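Long-range contacts in thioesterase (Streptomyces coelicolor, PDB 3QMW), which probably hydrolyses thioesters, as an alpha/beta-hydrolase-fold thioesterase of the prodiginine biosynthetic pathway: residues D[34-39]-D[99-104]; D[86-91]-D[119-124]; D[103-108]-D[237-242]; D[126-131]-D[200-205]; D[132-137]-D[220-225]. All coordinates share one frame; numbering follows the deposited sequence.

From the N terminus, contact 1 closes the first loop, pairing strand 31-36 with strand 99-104 in the middle of the parallel sheet. Contact 2 opens within that loop and closes after it, so the two cross; it ties helix 79-91 to the end of helix 106-120. Contact 3 begins where contact 1 ends, on G103 and H104, also crosses contact 2, and closes the longest loop, at the turn holding H239. Nested inside it are contacts 4 and 5, which cross each other: contact 4 joins strands 129-132 and 203-208, and contact 5 brings the loop after strand 129-132 against the one before strand 230-235; V131 of contact 4 packs on W222 of contact 5.

Contact 1. Residues D[34-39]-D[99-104]; sequences VCFPYA and YALFGH
V34 and F36 pair with A100, F102 and H104 along two parallel strands, and the bonding is firm at the V34 end. V34 N donates to A100 O (3.1 Å), F102 N to V34 O (3.0 Å) and F36 N to F102 O (2.8 Å, 151° at the hydrogen). Side chains fill both faces here. On one, V34 CB meets L101 CD2 at 4.0 Å; F36, its CG anti to the carbonyl carbon (chi1 -67°), sends CE1 toward the same methyl, and helix 106-120 packs against F36 and L101. On the other, C35 CB comes to the edge of the F102 ring. These are central strands of the alpha/beta-hydrolase sheet, and G103, paired with F36, begins the probable nucleophile elbow. Beyond F36 the pairing slackens. The bond from H104 N to F36 O is weak at 3.3 Å, and from P37 on the chain is loop. Here Y38, partly open to solvent, crosses H104 obliquely: Y38 CD1 lies 3.8 Å from H104 CD2, at the imidazole edge, and Y38 CA stands 3.5 Å from H104 O. The imidazole spends its polar atoms elsewhere, NE2 on H239 O and ND1 on S132 OG.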
# COMPACT_ATOMS: atom_id res chain seq x y z
N VAL D 34 -7.78 -1.28 14.56
CA VAL D 34 -9.11 -1.69 14.97
C VAL D 34 -10.12 -1.22 13.92
O VAL D 34 -10.36 -0.02 13.76
CB VAL D 34 -9.44 -1.11 16.36
CG1 VAL D 34 -10.82 -1.51 16.82
CG2 VAL D 34 -8.38 -1.57 17.38
N CYS D 35 -10.71 -2.19 13.22
CA CYS D 35 -11.46 -1.92 12.02
C CYS D 35 -12.96 -2.15 12.19
O CYS D 35 -13.37 -3.22 12.64
CB CYS D 35 -10.93 -2.81 10.90
SG CYS D 35 -9.12 -2.76 10.64
N PHE D 36 -13.77 -1.16 11.81
CA PHE D 36 -15.22 -1.21 11.96
C PHE D 36 -15.92 -1.30 10.62
O PHE D 36 -15.65 -0.50 9.73
CB PHE D 36 -15.69 0.03 12.70
CG PHE D 36 -15.23 0.08 14.11
CD1 PHE D 36 -14.31 1.03 14.53
CD2 PHE D 36 -15.69 -0.86 15.03
CE1 PHE D 36 -13.87 1.06 15.84
CE2 PHE D 36 -15.26 -0.84 16.36
CZ PHE D 36 -14.35 0.13 16.77
N PRO D 37 -16.84 -2.28 10.48
CA PRO D 37 -17.50 -2.48 9.20
C PRO D 37 -18.63 -1.51 8.93
O PRO D 37 -18.96 -0.68 9.76
CB PRO D 37 -18.07 -3.91 9.31
CG PRO D 37 -17.42 -4.51 10.50
CD PRO D 37 -17.18 -3.37 11.42
N TYR D 38 -19.20 -1.64 7.74
CA TYR D 38 -20.30 -0.78 7.35
C TYR D 38 -21.58 -1.38 7.90
O TYR D 38 -21.58 -2.49 8.46
CB TYR D 38 -20.37 -0.62 5.82
CG TYR D 38 -20.15 -1.89 5.03
CD1 TYR D 38 -18.93 -2.15 4.41
CD2 TYR D 38 -21.16 -2.82 4.89
CE1 TYR D 38 -18.72 -3.32 3.68
CE2 TYR D 38 -20.96 -3.99 4.17
CZ TYR D 38 -19.73 -4.23 3.56
OH TYR D 38 -19.52 -5.39 2.85
N ALA D 39 -22.66 -0.61 7.75
CA ALA D 39 -23.99 -1.05 8.13
C ALA D 39 -24.31 -2.35 7.45
O ALA D 39 -24.32 -2.41 6.23
CB ALA D 39 -25.02 -0.01 7.74
N TYR D 99 -2.35 1.92 19.05
CA TYR D 99 -3.46 1.46 18.24
C TYR D 99 -4.05 2.62 17.46
O TYR D 99 -3.76 3.79 17.75
CB TYR D 99 -4.53 0.84 19.14
CG TYR D 99 -5.34 1.85 19.92
CD1 TYR D 99 -4.77 2.60 20.94
CD2 TYR D 99 -6.70 2.05 19.64
CE1 TYR D 99 -5.51 3.53 21.66
CE2 TYR D 99 -7.45 2.98 20.36
CZ TYR D 99 -6.85 3.72 21.37
OH TYR D 99 -7.61 4.64 22.07
N ALA D 100 -4.85 2.29 16.45
CA ALA D 100 -5.60 3.30 15.70
C ALA D 100 -6.96 2.75 15.27
O ALA D 100 -7.27 1.58 15.49
CB ALA D 100 -4.81 3.76 14.49
N LEU D 101 -7.77 3.61 14.66
CA LEU D 101 -9.13 3.27 14.32
C LEU D 101 -9.37 3.48 12.85
O LEU D 101 -9.08 4.56 12.32
CB LEU D 101 -10.12 4.12 15.14
CG LEU D 101 -9.91 4.12 16.67
CD1 LEU D 101 -10.76 5.18 17.35
CD2 LEU D 101 -10.15 2.71 17.26
N PHE D 102 -9.89 2.44 12.20
CA PHE D 102 -10.50 2.53 10.88
C PHE D 102 -12.00 2.21 10.92
O PHE D 102 -12.41 1.22 11.53
CB PHE D 102 -9.87 1.57 9.86
CG PHE D 102 -10.62 1.56 8.57
CD1 PHE D 102 -10.40 2.55 7.63
CD2 PHE D 102 -11.63 0.65 8.34
CE1 PHE D 102 -11.14 2.59 6.45
CE2 PHE D 102 -12.37 0.69 7.17
CZ PHE D 102 -12.12 1.65 6.23
N GLY D 103 -12.80 3.02 10.23
CA GLY D 103 -14.20 2.70 10.04
C GLY D 103 -14.69 3.14 8.68
O GLY D 103 -14.30 4.19 8.19
N HIS D 104 -15.54 2.36 8.07
CA HIS D 104 -16.12 2.75 6.82
C HIS D 104 -17.59 2.98 7.01
O HIS D 104 -18.28 2.12 7.43
CB HIS D 104 -15.93 1.66 5.79
CG HIS D 104 -16.56 1.96 4.48
ND1 HIS D 104 -16.15 2.97 3.67
CD2 HIS D 104 -17.57 1.36 3.82
CE1 HIS D 104 -16.89 3.02 2.59
NE2 HIS D 104 -17.77 2.05 2.66

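Contact 2. Residues D[86-91]-D[119-124]; sequences VADALE and RRRGAP
One guanidinium nitrogen, R121 NH1, serves two carboxylates from residues one helical turn apart: D88 OD1 at 2.7 Å and E91 OE1 at 3.3 Å. The two acids receive it differently. D88 OD1 is met on its anti side, tilted out of the carboxylate plane, and takes a second, weak bond from R121 NH2 at 3.1 Å, so this single oxygen bridges both terminal nitrogens, with the carboxylate and guanidinium planes 37° apart. E91 OE1 sits in the guanidinium plane, yet the nitrogen approaches from above the glutamate's own carboxylate plane, 63° out of it. A87 CB rests over one guanidinium face, toward its rim, 4.0 Å from R121 CZ. R121 can span the gap because its chain runs extended from CG to NE, with CG anti to the carbonyl carbon (chi1 -63°). The other glutamate oxygen continues the link: a water donates to E91 OE2 (2.9 Å) and to R121 O (3.1 Å), while A123 CB lies 4.0 Å from E91 OE2. On another side of helix 79-91, V86 and L90 pack on W11 and F12 of the second subunit. The contact is thus a surface salt-bridge network between helix 79-91 and the C-terminal end of helix 106-120, where G122, with its positive phi, leaves the helix in a Schellman motif.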
# COMPACT_ATOMS: atom_id res chain seq x y z
N VAL D 86 -18.23 -1.56 23.00
CA VAL D 86 -16.99 -1.71 22.21
C VAL D 86 -15.73 -1.34 23.01
O VAL D 86 -14.71 -2.05 22.96
CB VAL D 86 -17.05 -0.84 20.91
CG1 VAL D 86 -15.64 -0.60 20.34
CG2 VAL D 86 -17.96 -1.48 19.87
N ALA D 87 -15.80 -0.23 23.73
CA ALA D 87 -14.68 0.25 24.53
C ALA D 87 -14.43 -0.71 25.69
O ALA D 87 -13.27 -1.02 26.00
CB ALA D 87 -14.94 1.67 25.02
N ASP D 88 -15.50 -1.19 26.31
CA ASP D 88 -15.38 -2.21 27.35
C ASP D 88 -14.53 -3.36 26.84
O ASP D 88 -13.49 -3.66 27.41
CB ASP D 88 -16.76 -2.74 27.79
CG ASP D 88 -17.56 -1.70 28.58
OD1 ASP D 88 -16.96 -0.81 29.23
OD2 ASP D 88 -18.81 -1.79 28.56
N ALA D 89 -14.97 -3.95 25.73
CA ALA D 89 -14.25 -5.04 25.06
C ALA D 89 -12.77 -4.74 24.78
O ALA D 89 -11.89 -5.59 24.99
CB ALA D 89 -14.96 -5.38 23.76
N LEU D 90 -12.49 -3.53 24.30
CA LEU D 90 -11.11 -3.14 24.01
C LEU D 90 -10.28 -3.06 25.27
O LEU D 90 -9.16 -3.59 25.32
CB LEU D 90 -11.08 -1.80 23.28
CG LEU D 90 -11.56 -1.86 21.83
CD1 LEU D 90 -11.93 -0.47 21.33
CD2 LEU D 90 -10.49 -2.49 20.97
N GLU D 91 -10.81 -2.40 26.30
CA GLU D 91 -10.13 -2.30 27.59
C GLU D 91 -9.94 -3.69 28.21
O GLU D 91 -8.94 -3.94 28.88
CB GLU D 91 -10.89 -1.37 28.56
CG GLU D 91 -10.78 0.14 28.24
CD GLU D 91 -11.37 1.06 29.33
OE1 GLU D 91 -12.33 0.64 30.03
OE2 GLU D 91 -10.88 2.21 29.49
N ARG D 119 -11.64 8.60 25.48
CA ARG D 119 -11.11 9.85 26.04
C ARG D 119 -11.75 10.14 27.39
O ARG D 119 -11.04 10.34 28.38
CB ARG D 119 -11.35 11.05 25.10
CG ARG D 119 -10.90 12.41 25.67
CD ARG D 119 -10.85 13.49 24.60
NE ARG D 119 -12.18 13.85 24.11
CZ ARG D 119 -12.44 14.87 23.28
NH1 ARG D 119 -11.46 15.67 22.85
NH2 ARG D 119 -13.69 15.11 22.90
N ARG D 120 -13.08 10.15 27.43
CA ARG D 120 -13.82 10.38 28.68
C ARG D 120 -13.36 9.45 29.81
O ARG D 120 -13.26 9.86 30.96
CB ARG D 120 -15.33 10.23 28.48
CG ARG D 120 -15.94 11.14 27.40
CD ARG D 120 -17.42 11.46 27.67
NE ARG D 120 -18.18 10.29 28.14
CZ ARG D 120 -18.86 9.45 27.37
NH1 ARG D 120 -19.51 8.42 27.92
NH2 ARG D 120 -18.91 9.61 26.05
N ARG D 121 -13.06 8.20 29.47
CA ARG D 121 -12.59 7.22 30.44
C ARG D 121 -11.10 7.38 30.71
O ARG D 121 -10.54 6.68 31.56
CB ARG D 121 -12.86 5.80 29.94
CG ARG D 121 -14.34 5.45 29.76
CD ARG D 121 -14.48 3.98 29.46
NE ARG D 121 -15.83 3.59 29.02
CZ ARG D 121 -16.22 2.33 28.79
NH1 ARG D 121 -15.37 1.32 28.98
NH2 ARG D 121 -17.46 2.08 28.39
N GLY D 122 -10.46 8.29 29.99
CA GLY D 122 -9.05 8.55 30.16
C GLY D 122 -8.17 7.40 29.72
O GLY D 122 -7.14 7.14 30.34
N ALA D 123 -8.57 6.71 28.66
CA ALA D 123 -7.79 5.61 28.10
C ALA D 123 -6.67 6.16 27.21
O ALA D 123 -6.85 7.21 26.61
CB ALA D 123 -8.69 4.69 27.30
N PRO D 124 -5.53 5.44 27.13
CA PRO D 124 -4.41 5.90 26.30
C PRO D 124 -4.86 6.19 24.87
O PRO D 124 -5.38 5.30 24.21
CB PRO D 124 -3.41 4.74 26.34
CG PRO D 124 -3.80 3.91 27.52
CD PRO D 124 -5.27 4.10 27.70
O HOH W 1 -11.22 3.72 31.89

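Contact 3. Residues D[103-108]-D[237-242]; sequences GHSMGA and GNHFFL
S105 sits in a sharp turn between strand 99-104 and helix 106-120, at phi 60° and psi -132°, facing H239 in the type I turn from N238 to F241. S105 OG and H239 NE2 are 3.0 Å apart and hydrogen-bonded, the hydroxyl lying at the edge of the imidazole near its plane; H239 ND1 bonds in turn to D211 OD1. A second bond holds the H239 backbone: H104 NE2 donates to H239 O at 2.7 Å, the carbonyl oxygen in the imidazole plane and the nitrogen nearly along the C=O axis, though the N-H points off the line to the oxygen. H104 also turns its ring edge toward the face of F241, centroids 5.5 Å apart. L242 CD2 packs on H104 CB (3.7 Å) and L242 CB lies over the ring. With an alanine in place of H104, the H239 carbonyl would probably lose its donor and the F241 face its edge-on partner, leaving the turn freer to shift against S105. The G-H-S-M-G sequence and the strained turn fit the nucleophile elbow of alpha/beta hydrolases. S105, H239 and D211 fit a catalytic triad, probably with serine as nucleophile, imidazole as proton relay and H104 as second-shell brace.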
# COMPACT_ATOMS: atom_id res chain seq x y z
N GLY D 103 -12.80 3.02 10.23
CA GLY D 103 -14.20 2.70 10.04
C GLY D 103 -14.69 3.14 8.68
O GLY D 103 -14.30 4.19 8.19
N HIS D 104 -15.54 2.36 8.07
CA HIS D 104 -16.12 2.75 6.82
C HIS D 104 -17.59 2.98 7.01
O HIS D 104 -18.28 2.12 7.43
CB HIS D 104 -15.93 1.66 5.79
CG HIS D 104 -16.56 1.96 4.48
ND1 HIS D 104 -16.15 2.97 3.67
CD2 HIS D 104 -17.57 1.36 3.82
CE1 HIS D 104 -16.89 3.02 2.59
NE2 HIS D 104 -17.77 2.05 2.66
N SER D 105 -18.08 4.14 6.65
CA SER D 105 -19.49 4.39 6.76
C SER D 105 -19.91 4.25 8.23
O SER D 105 -19.33 4.84 9.08
CB SER D 105 -20.24 3.42 5.87
OG SER D 105 -21.52 3.91 5.58
N MET D 106 -20.96 3.53 8.49
CA MET D 106 -21.42 3.36 9.83
C MET D 106 -20.25 3.11 10.75
O MET D 106 -20.27 3.55 11.87
CB MET D 106 -22.47 2.26 9.90
CG MET D 106 -23.07 2.02 11.24
SD MET D 106 -22.12 0.83 12.13
CE MET D 106 -23.34 0.04 13.07
N GLY D 107 -19.27 2.36 10.28
CA GLY D 107 -18.02 2.13 11.01
C GLY D 107 -17.24 3.40 11.32
O GLY D 107 -16.56 3.48 12.34
N ALA D 108 -17.31 4.39 10.43
CA ALA D 108 -16.66 5.68 10.65
C ALA D 108 -17.30 6.42 11.82
O ALA D 108 -16.61 6.84 12.76
CB ALA D 108 -16.77 6.53 9.40
N GLY D 237 -14.52 5.79 -7.28
CA GLY D 237 -15.47 4.71 -7.04
C GLY D 237 -16.60 5.12 -6.12
O GLY D 237 -16.84 6.31 -5.89
N ASN D 238 -17.30 4.11 -5.59
CA ASN D 238 -18.59 4.32 -4.96
C ASN D 238 -18.56 4.08 -3.45
O ASN D 238 -17.52 3.80 -2.87
CB ASN D 238 -19.65 3.45 -5.67
CG ASN D 238 -19.40 1.95 -5.54
OD1 ASN D 238 -18.78 1.48 -4.58
ND2 ASN D 238 -19.91 1.19 -6.50
N HIS D 239 -19.72 4.22 -2.82
CA HIS D 239 -19.86 4.01 -1.38
C HIS D 239 -19.34 2.64 -0.92
O HIS D 239 -18.92 2.49 0.22
CB HIS D 239 -21.34 4.17 -0.98
CG HIS D 239 -21.57 4.30 0.49
ND1 HIS D 239 -21.71 5.52 1.11
CD2 HIS D 239 -21.71 3.36 1.46
CE1 HIS D 239 -21.92 5.33 2.41
NE2 HIS D 239 -21.92 4.03 2.64
N PHE D 240 -19.38 1.65 -1.82
CA PHE D 240 -18.98 0.27 -1.48
C PHE D 240 -17.64 -0.19 -2.10
O PHE D 240 -17.34 -1.40 -2.11
CB PHE D 240 -20.10 -0.70 -1.86
CG PHE D 240 -21.11 -0.89 -0.78
CD1 PHE D 240 -22.33 -0.22 -0.82
CD2 PHE D 240 -20.85 -1.74 0.29
CE1 PHE D 240 -23.28 -0.40 0.19
CE2 PHE D 240 -21.78 -1.92 1.31
CZ PHE D 240 -23.00 -1.25 1.26
N PHE D 241 -16.84 0.75 -2.59
CA PHE D 241 -15.51 0.43 -3.14
C PHE D 241 -14.72 -0.59 -2.28
O PHE D 241 -13.99 -1.43 -2.82
CB PHE D 241 -14.68 1.71 -3.36
CG PHE D 241 -14.17 2.37 -2.09
CD1 PHE D 241 -13.16 1.79 -1.33
CD2 PHE D 241 -14.68 3.59 -1.67
CE1 PHE D 241 -12.69 2.40 -0.18
CE2 PHE D 241 -14.21 4.21 -0.53
CZ PHE D 241 -13.22 3.62 0.22
N LEU D 242 -14.91 -0.51 -0.96
CA LEU D 242 -14.15 -1.30 0.03
C LEU D 242 -14.15 -2.81 -0.22
O LEU D 242 -13.22 -3.51 0.18
CB LEU D 242 -14.69 -1.03 1.44
CG LEU D 242 -13.84 -1.55 2.60
CD1 LEU D 242 -12.47 -0.93 2.53
CD2 LEU D 242 -14.48 -1.24 3.92

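Contact 4. Residues D[126-131]-D[200-205]; sequences PRHLFV and DCPTTA
V131 CG2 rests on A205 CB at 3.7 Å, on the face of the sheet that also carries L129 and T203, where two neighbouring parallel strands of the alpha/beta-hydrolase fold meet. Beside them L129 and T203 lie side by side and point the same way, and C201 extends the apolar row just ahead of the strand. Its sulfur, between the backbone N and the carbonyl carbon (chi1 79°), is turned onto the other segment, where C201 SG meets P126 CG at 3.9 Å and L129 CB at 4.1 Å. Three backbone bonds hold the strands in register: L129 N to P202 O (2.9 Å), T204 N to L129 O (2.8 Å) and V131 N to T204 O (3.0 Å). On the reverse face F130 runs alongside T204, with F130 CD1 against T204 CB, and L255 of helix 246-258 packs on F130. Farther out, H128 brings in the polar edge. It swings its imidazole across P202, whose CG makes a CH-pi contact 4.2 Å from the H128 ring centroid, over the face, while P202 O also lies over a face of that ring. T204 OG1 has E258 as a further hydrogen-bond partner. T204 OG1 lies at the imidazole edge, near its plane, and accepts from H128 NE2; the modelled 2.5 Å is shorter than expected, so the exact length is doubtful.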
# COMPACT_ATOMS: atom_id res chain seq x y z
N PRO D 126 -5.42 7.29 20.77
CA PRO D 126 -5.04 6.56 19.56
C PRO D 126 -4.01 7.30 18.72
O PRO D 126 -3.85 8.51 18.86
CB PRO D 126 -6.36 6.48 18.80
CG PRO D 126 -7.03 7.76 19.12
CD PRO D 126 -6.64 8.09 20.55
N ARG D 127 -3.35 6.56 17.84
CA ARG D 127 -2.30 7.10 16.98
C ARG D 127 -2.89 7.84 15.80
O ARG D 127 -2.40 8.89 15.41
CB ARG D 127 -1.39 5.98 16.46
CG ARG D 127 -0.65 5.22 17.56
CD ARG D 127 0.59 5.98 18.04
NE ARG D 127 0.88 5.74 19.46
CZ ARG D 127 0.47 6.51 20.47
NH1 ARG D 127 -0.28 7.60 20.26
NH2 ARG D 127 0.81 6.19 21.72
N HIS D 128 -3.96 7.28 15.23
CA HIS D 128 -4.58 7.83 14.03
C HIS D 128 -6.05 7.45 13.98
O HIS D 128 -6.47 6.50 14.62
CB HIS D 128 -3.86 7.29 12.79
CG HIS D 128 -3.71 8.30 11.70
ND1 HIS D 128 -2.53 8.97 11.48
CD2 HIS D 128 -4.60 8.78 10.79
CE1 HIS D 128 -2.69 9.82 10.47
NE2 HIS D 128 -3.94 9.72 10.04
N LEU D 129 -6.83 8.23 13.24
CA LEU D 129 -8.22 7.92 12.98
C LEU D 129 -8.50 7.96 11.48
O LEU D 129 -8.37 9.01 10.85
CB LEU D 129 -9.14 8.92 13.71
CG LEU D 129 -10.65 8.85 13.42
CD1 LEU D 129 -11.21 7.49 13.80
CD2 LEU D 129 -11.38 9.95 14.14
N PHE D 130 -8.90 6.82 10.92
CA PHE D 130 -9.26 6.72 9.51
C PHE D 130 -10.76 6.50 9.35
O PHE D 130 -11.35 5.66 10.03
CB PHE D 130 -8.53 5.55 8.86
CG PHE D 130 -7.06 5.55 9.12
CD1 PHE D 130 -6.20 6.29 8.33
CD2 PHE D 130 -6.54 4.81 10.17
CE1 PHE D 130 -4.85 6.28 8.57
CE2 PHE D 130 -5.18 4.79 10.41
CZ PHE D 130 -4.33 5.52 9.62
N VAL D 131 -11.36 7.25 8.44
CA VAL D 131 -12.78 7.11 8.16
C VAL D 131 -13.01 7.22 6.67
O VAL D 131 -12.62 8.21 6.05
CB VAL D 131 -13.64 8.19 8.89
CG1 VAL D 131 -13.24 8.33 10.36
CG2 VAL D 131 -13.57 9.55 8.17
N ASP D 200 -7.69 15.32 19.78
CA ASP D 200 -6.29 15.73 19.60
C ASP D 200 -5.50 14.83 18.63
O ASP D 200 -4.44 15.23 18.15
CB ASP D 200 -5.57 15.80 20.95
CG ASP D 200 -6.12 16.89 21.87
OD1 ASP D 200 -6.63 17.92 21.35
OD2 ASP D 200 -6.03 16.72 23.11
N CYS D 201 -6.02 13.63 18.37
CA CYS D 201 -5.35 12.70 17.45
C CYS D 201 -5.53 13.15 15.99
O CYS D 201 -6.47 13.89 15.68
CB CYS D 201 -5.86 11.26 17.63
SG CYS D 201 -7.46 10.93 16.82
N PRO D 202 -4.62 12.70 15.10
CA PRO D 202 -4.69 13.05 13.69
C PRO D 202 -5.67 12.17 12.92
O PRO D 202 -5.78 10.98 13.19
CB PRO D 202 -3.25 12.84 13.22
CG PRO D 202 -2.73 11.77 14.08
CD PRO D 202 -3.41 11.91 15.41
N THR D 203 -6.34 12.78 11.96
CA THR D 203 -7.47 12.17 11.29
C THR D 203 -7.27 12.16 9.78
O THR D 203 -6.83 13.16 9.21
CB THR D 203 -8.76 12.94 11.64
OG1 THR D 203 -9.12 12.65 12.99
CG2 THR D 203 -9.93 12.56 10.72
N THR D 204 -7.59 11.04 9.15
CA THR D 204 -7.56 10.94 7.70
C THR D 204 -8.90 10.44 7.19
O THR D 204 -9.41 9.42 7.66
CB THR D 204 -6.45 10.00 7.23
OG1 THR D 204 -5.28 10.18 8.04
CG2 THR D 204 -6.13 10.26 5.75
N ALA D 205 -9.48 11.15 6.22
CA ALA D 205 -10.81 10.83 5.72
C ALA D 205 -10.79 10.58 4.22
O ALA D 205 -10.17 11.32 3.47
CB ALA D 205 -11.78 11.95 6.05

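Contact 5. Residues D[132-137]-D[220-225]; sequences SGSRAP and EAWRPY
W222 spreads one indole face beneath A136 CA and the P137 ring. P137 CD stands 3.6 Å from the centroid of the six-membered ring, only 7° off its normal, and A136 CA stands 3.8 Å from that of the five-membered ring; both are CH-pi contacts. The same proline also serves Y225: P137 CD lies 3.9 Å from the phenol ring centroid, over the face, and P137 CG reaches Y225 CE2 at 3.8 Å. One pyrrolidine thus packs on two aromatic faces. With CG anti to the carbonyl carbon (chi1 -79°), the indole is carried across to the opposite loop, where its nitrogen finds a backbone acceptor. W222 NE1 donates to S134 O at 2.9 Å; the oxygen lies near the indole plane, but the nitrogen sits above the carbonyl plane, 52° out of it. This bond helps fix the rotation of the ring, while A136 and P137 cover one of its faces. Beside the indole, A136 CB and A221 CB come close, 3.3 Å apart. Exchanging W222 for a leucine is likely to leave the S134 carbonyl without this donor and open a gap beneath P137. Y225 OH turns away to H138 ND1, and helix 106-120 also packs on P137 through L109 and Y112. E220 to R223 form a type I turn that presents W222. What results is proline-aromatic packing between two loops of the alpha/beta-hydrolase fold: the one leaving the C-terminal end of strand 129-132, close to the probable catalytic serine S105, and the one joining helix 216-220 to strand 230-235.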
# COMPACT_ATOMS: atom_id res chain seq x y z
N SER D 132 -13.64 6.20 6.08
CA SER D 132 -13.94 6.24 4.66
C SER D 132 -15.44 6.20 4.43
O SER D 132 -16.19 5.69 5.25
CB SER D 132 -13.26 5.08 3.94
OG SER D 132 -13.60 3.84 4.52
N GLY D 133 -15.87 6.78 3.31
CA GLY D 133 -17.28 6.80 2.91
C GLY D 133 -18.24 7.27 3.99
O GLY D 133 -19.36 6.78 4.07
N SER D 134 -17.82 8.21 4.82
CA SER D 134 -18.67 8.72 5.90
C SER D 134 -18.69 10.24 5.96
O SER D 134 -17.64 10.88 5.97
CB SER D 134 -18.21 8.16 7.25
OG SER D 134 -18.99 8.67 8.32
N ARG D 135 -19.89 10.81 6.00
CA ARG D 135 -20.08 12.25 6.26
C ARG D 135 -19.67 12.60 7.69
O ARG D 135 -19.53 11.71 8.55
CB ARG D 135 -21.54 12.63 6.07
CG ARG D 135 -22.49 11.89 7.03
CD ARG D 135 -23.94 12.21 6.80
NE ARG D 135 -24.33 12.03 5.41
CZ ARG D 135 -25.58 12.16 4.97
NH1 ARG D 135 -26.58 12.45 5.81
NH2 ARG D 135 -25.84 12.00 3.68
N ALA D 136 -19.50 13.88 7.96
CA ALA D 136 -19.19 14.34 9.31
C ALA D 136 -20.35 14.03 10.27
O ALA D 136 -21.52 14.11 9.86
CB ALA D 136 -18.90 15.82 9.29
N PRO D 137 -20.04 13.68 11.53
CA PRO D 137 -21.03 13.30 12.55
C PRO D 137 -22.26 14.22 12.69
O PRO D 137 -23.40 13.75 12.64
CB PRO D 137 -20.21 13.28 13.84
CG PRO D 137 -18.84 12.93 13.39
CD PRO D 137 -18.67 13.51 12.02
N GLU D 220 -15.08 16.61 3.93
CA GLU D 220 -14.37 17.80 4.35
C GLU D 220 -14.83 18.25 5.73
O GLU D 220 -14.03 18.74 6.52
CB GLU D 220 -14.57 18.93 3.34
CG GLU D 220 -13.75 20.22 3.63
CD GLU D 220 -12.25 20.03 3.45
OE1 GLU D 220 -11.83 19.20 2.60
OE2 GLU D 220 -11.47 20.71 4.15
N ALA D 221 -16.12 18.09 6.01
CA ALA D 221 -16.72 18.53 7.28
C ALA D 221 -16.13 17.87 8.55
O ALA D 221 -16.41 18.32 9.66
CB ALA D 221 -18.24 18.35 7.23
N TRP D 222 -15.33 16.82 8.40
CA TRP D 222 -14.63 16.19 9.53
C TRP D 222 -13.49 17.05 10.08
O TRP D 222 -13.01 16.79 11.19
CB TRP D 222 -14.03 14.84 9.11
CG TRP D 222 -14.98 13.70 9.05
CD1 TRP D 222 -15.73 13.31 7.98
CD2 TRP D 222 -15.28 12.78 10.11
NE1 TRP D 222 -16.47 12.20 8.30
CE2 TRP D 222 -16.22 11.86 9.61
CE3 TRP D 222 -14.84 12.65 11.43
CZ2 TRP D 222 -16.73 10.83 10.38
CZ3 TRP D 222 -15.36 11.62 12.20
CH2 TRP D 222 -16.29 10.73 11.68
N ARG D 223 -13.03 18.03 9.30
CA ARG D 223 -11.79 18.75 9.61
C ARG D 223 -11.79 19.32 11.03
O ARG D 223 -10.87 19.02 11.80
CB ARG D 223 -11.53 19.85 8.57
CG ARG D 223 -10.31 20.74 8.84
CD ARG D 223 -10.16 21.83 7.78
NE ARG D 223 -10.00 21.26 6.44
CZ ARG D 223 -8.87 20.75 5.95
NH1 ARG D 223 -7.75 20.72 6.68
NH2 ARG D 223 -8.85 20.25 4.72
N PRO D 224 -12.82 20.12 11.38
CA PRO D 224 -12.86 20.71 12.72
C PRO D 224 -13.14 19.71 13.85
O PRO D 224 -13.18 20.13 15.00
CB PRO D 224 -14.00 21.73 12.62
CG PRO D 224 -14.91 21.16 11.60
CD PRO D 224 -14.00 20.51 10.59
N TYR D 225 -13.32 18.43 13.53
CA TYR D 225 -13.52 17.39 14.56
C TYR D 225 -12.22 16.96 15.23
O TYR D 225 -12.25 16.14 16.15
CB TYR D 225 -14.26 16.17 13.99
CG TYR D 225 -15.75 16.39 13.92
CD1 TYR D 225 -16.33 16.99 12.82
CD2 TYR D 225 -16.57 16.03 14.99
CE1 TYR D 225 -17.71 17.21 12.76
CE2 TYR D 225 -17.94 16.24 14.95
CZ TYR D 225 -18.51 16.83 13.84
OH TYR D 225 -19.86 17.05 13.79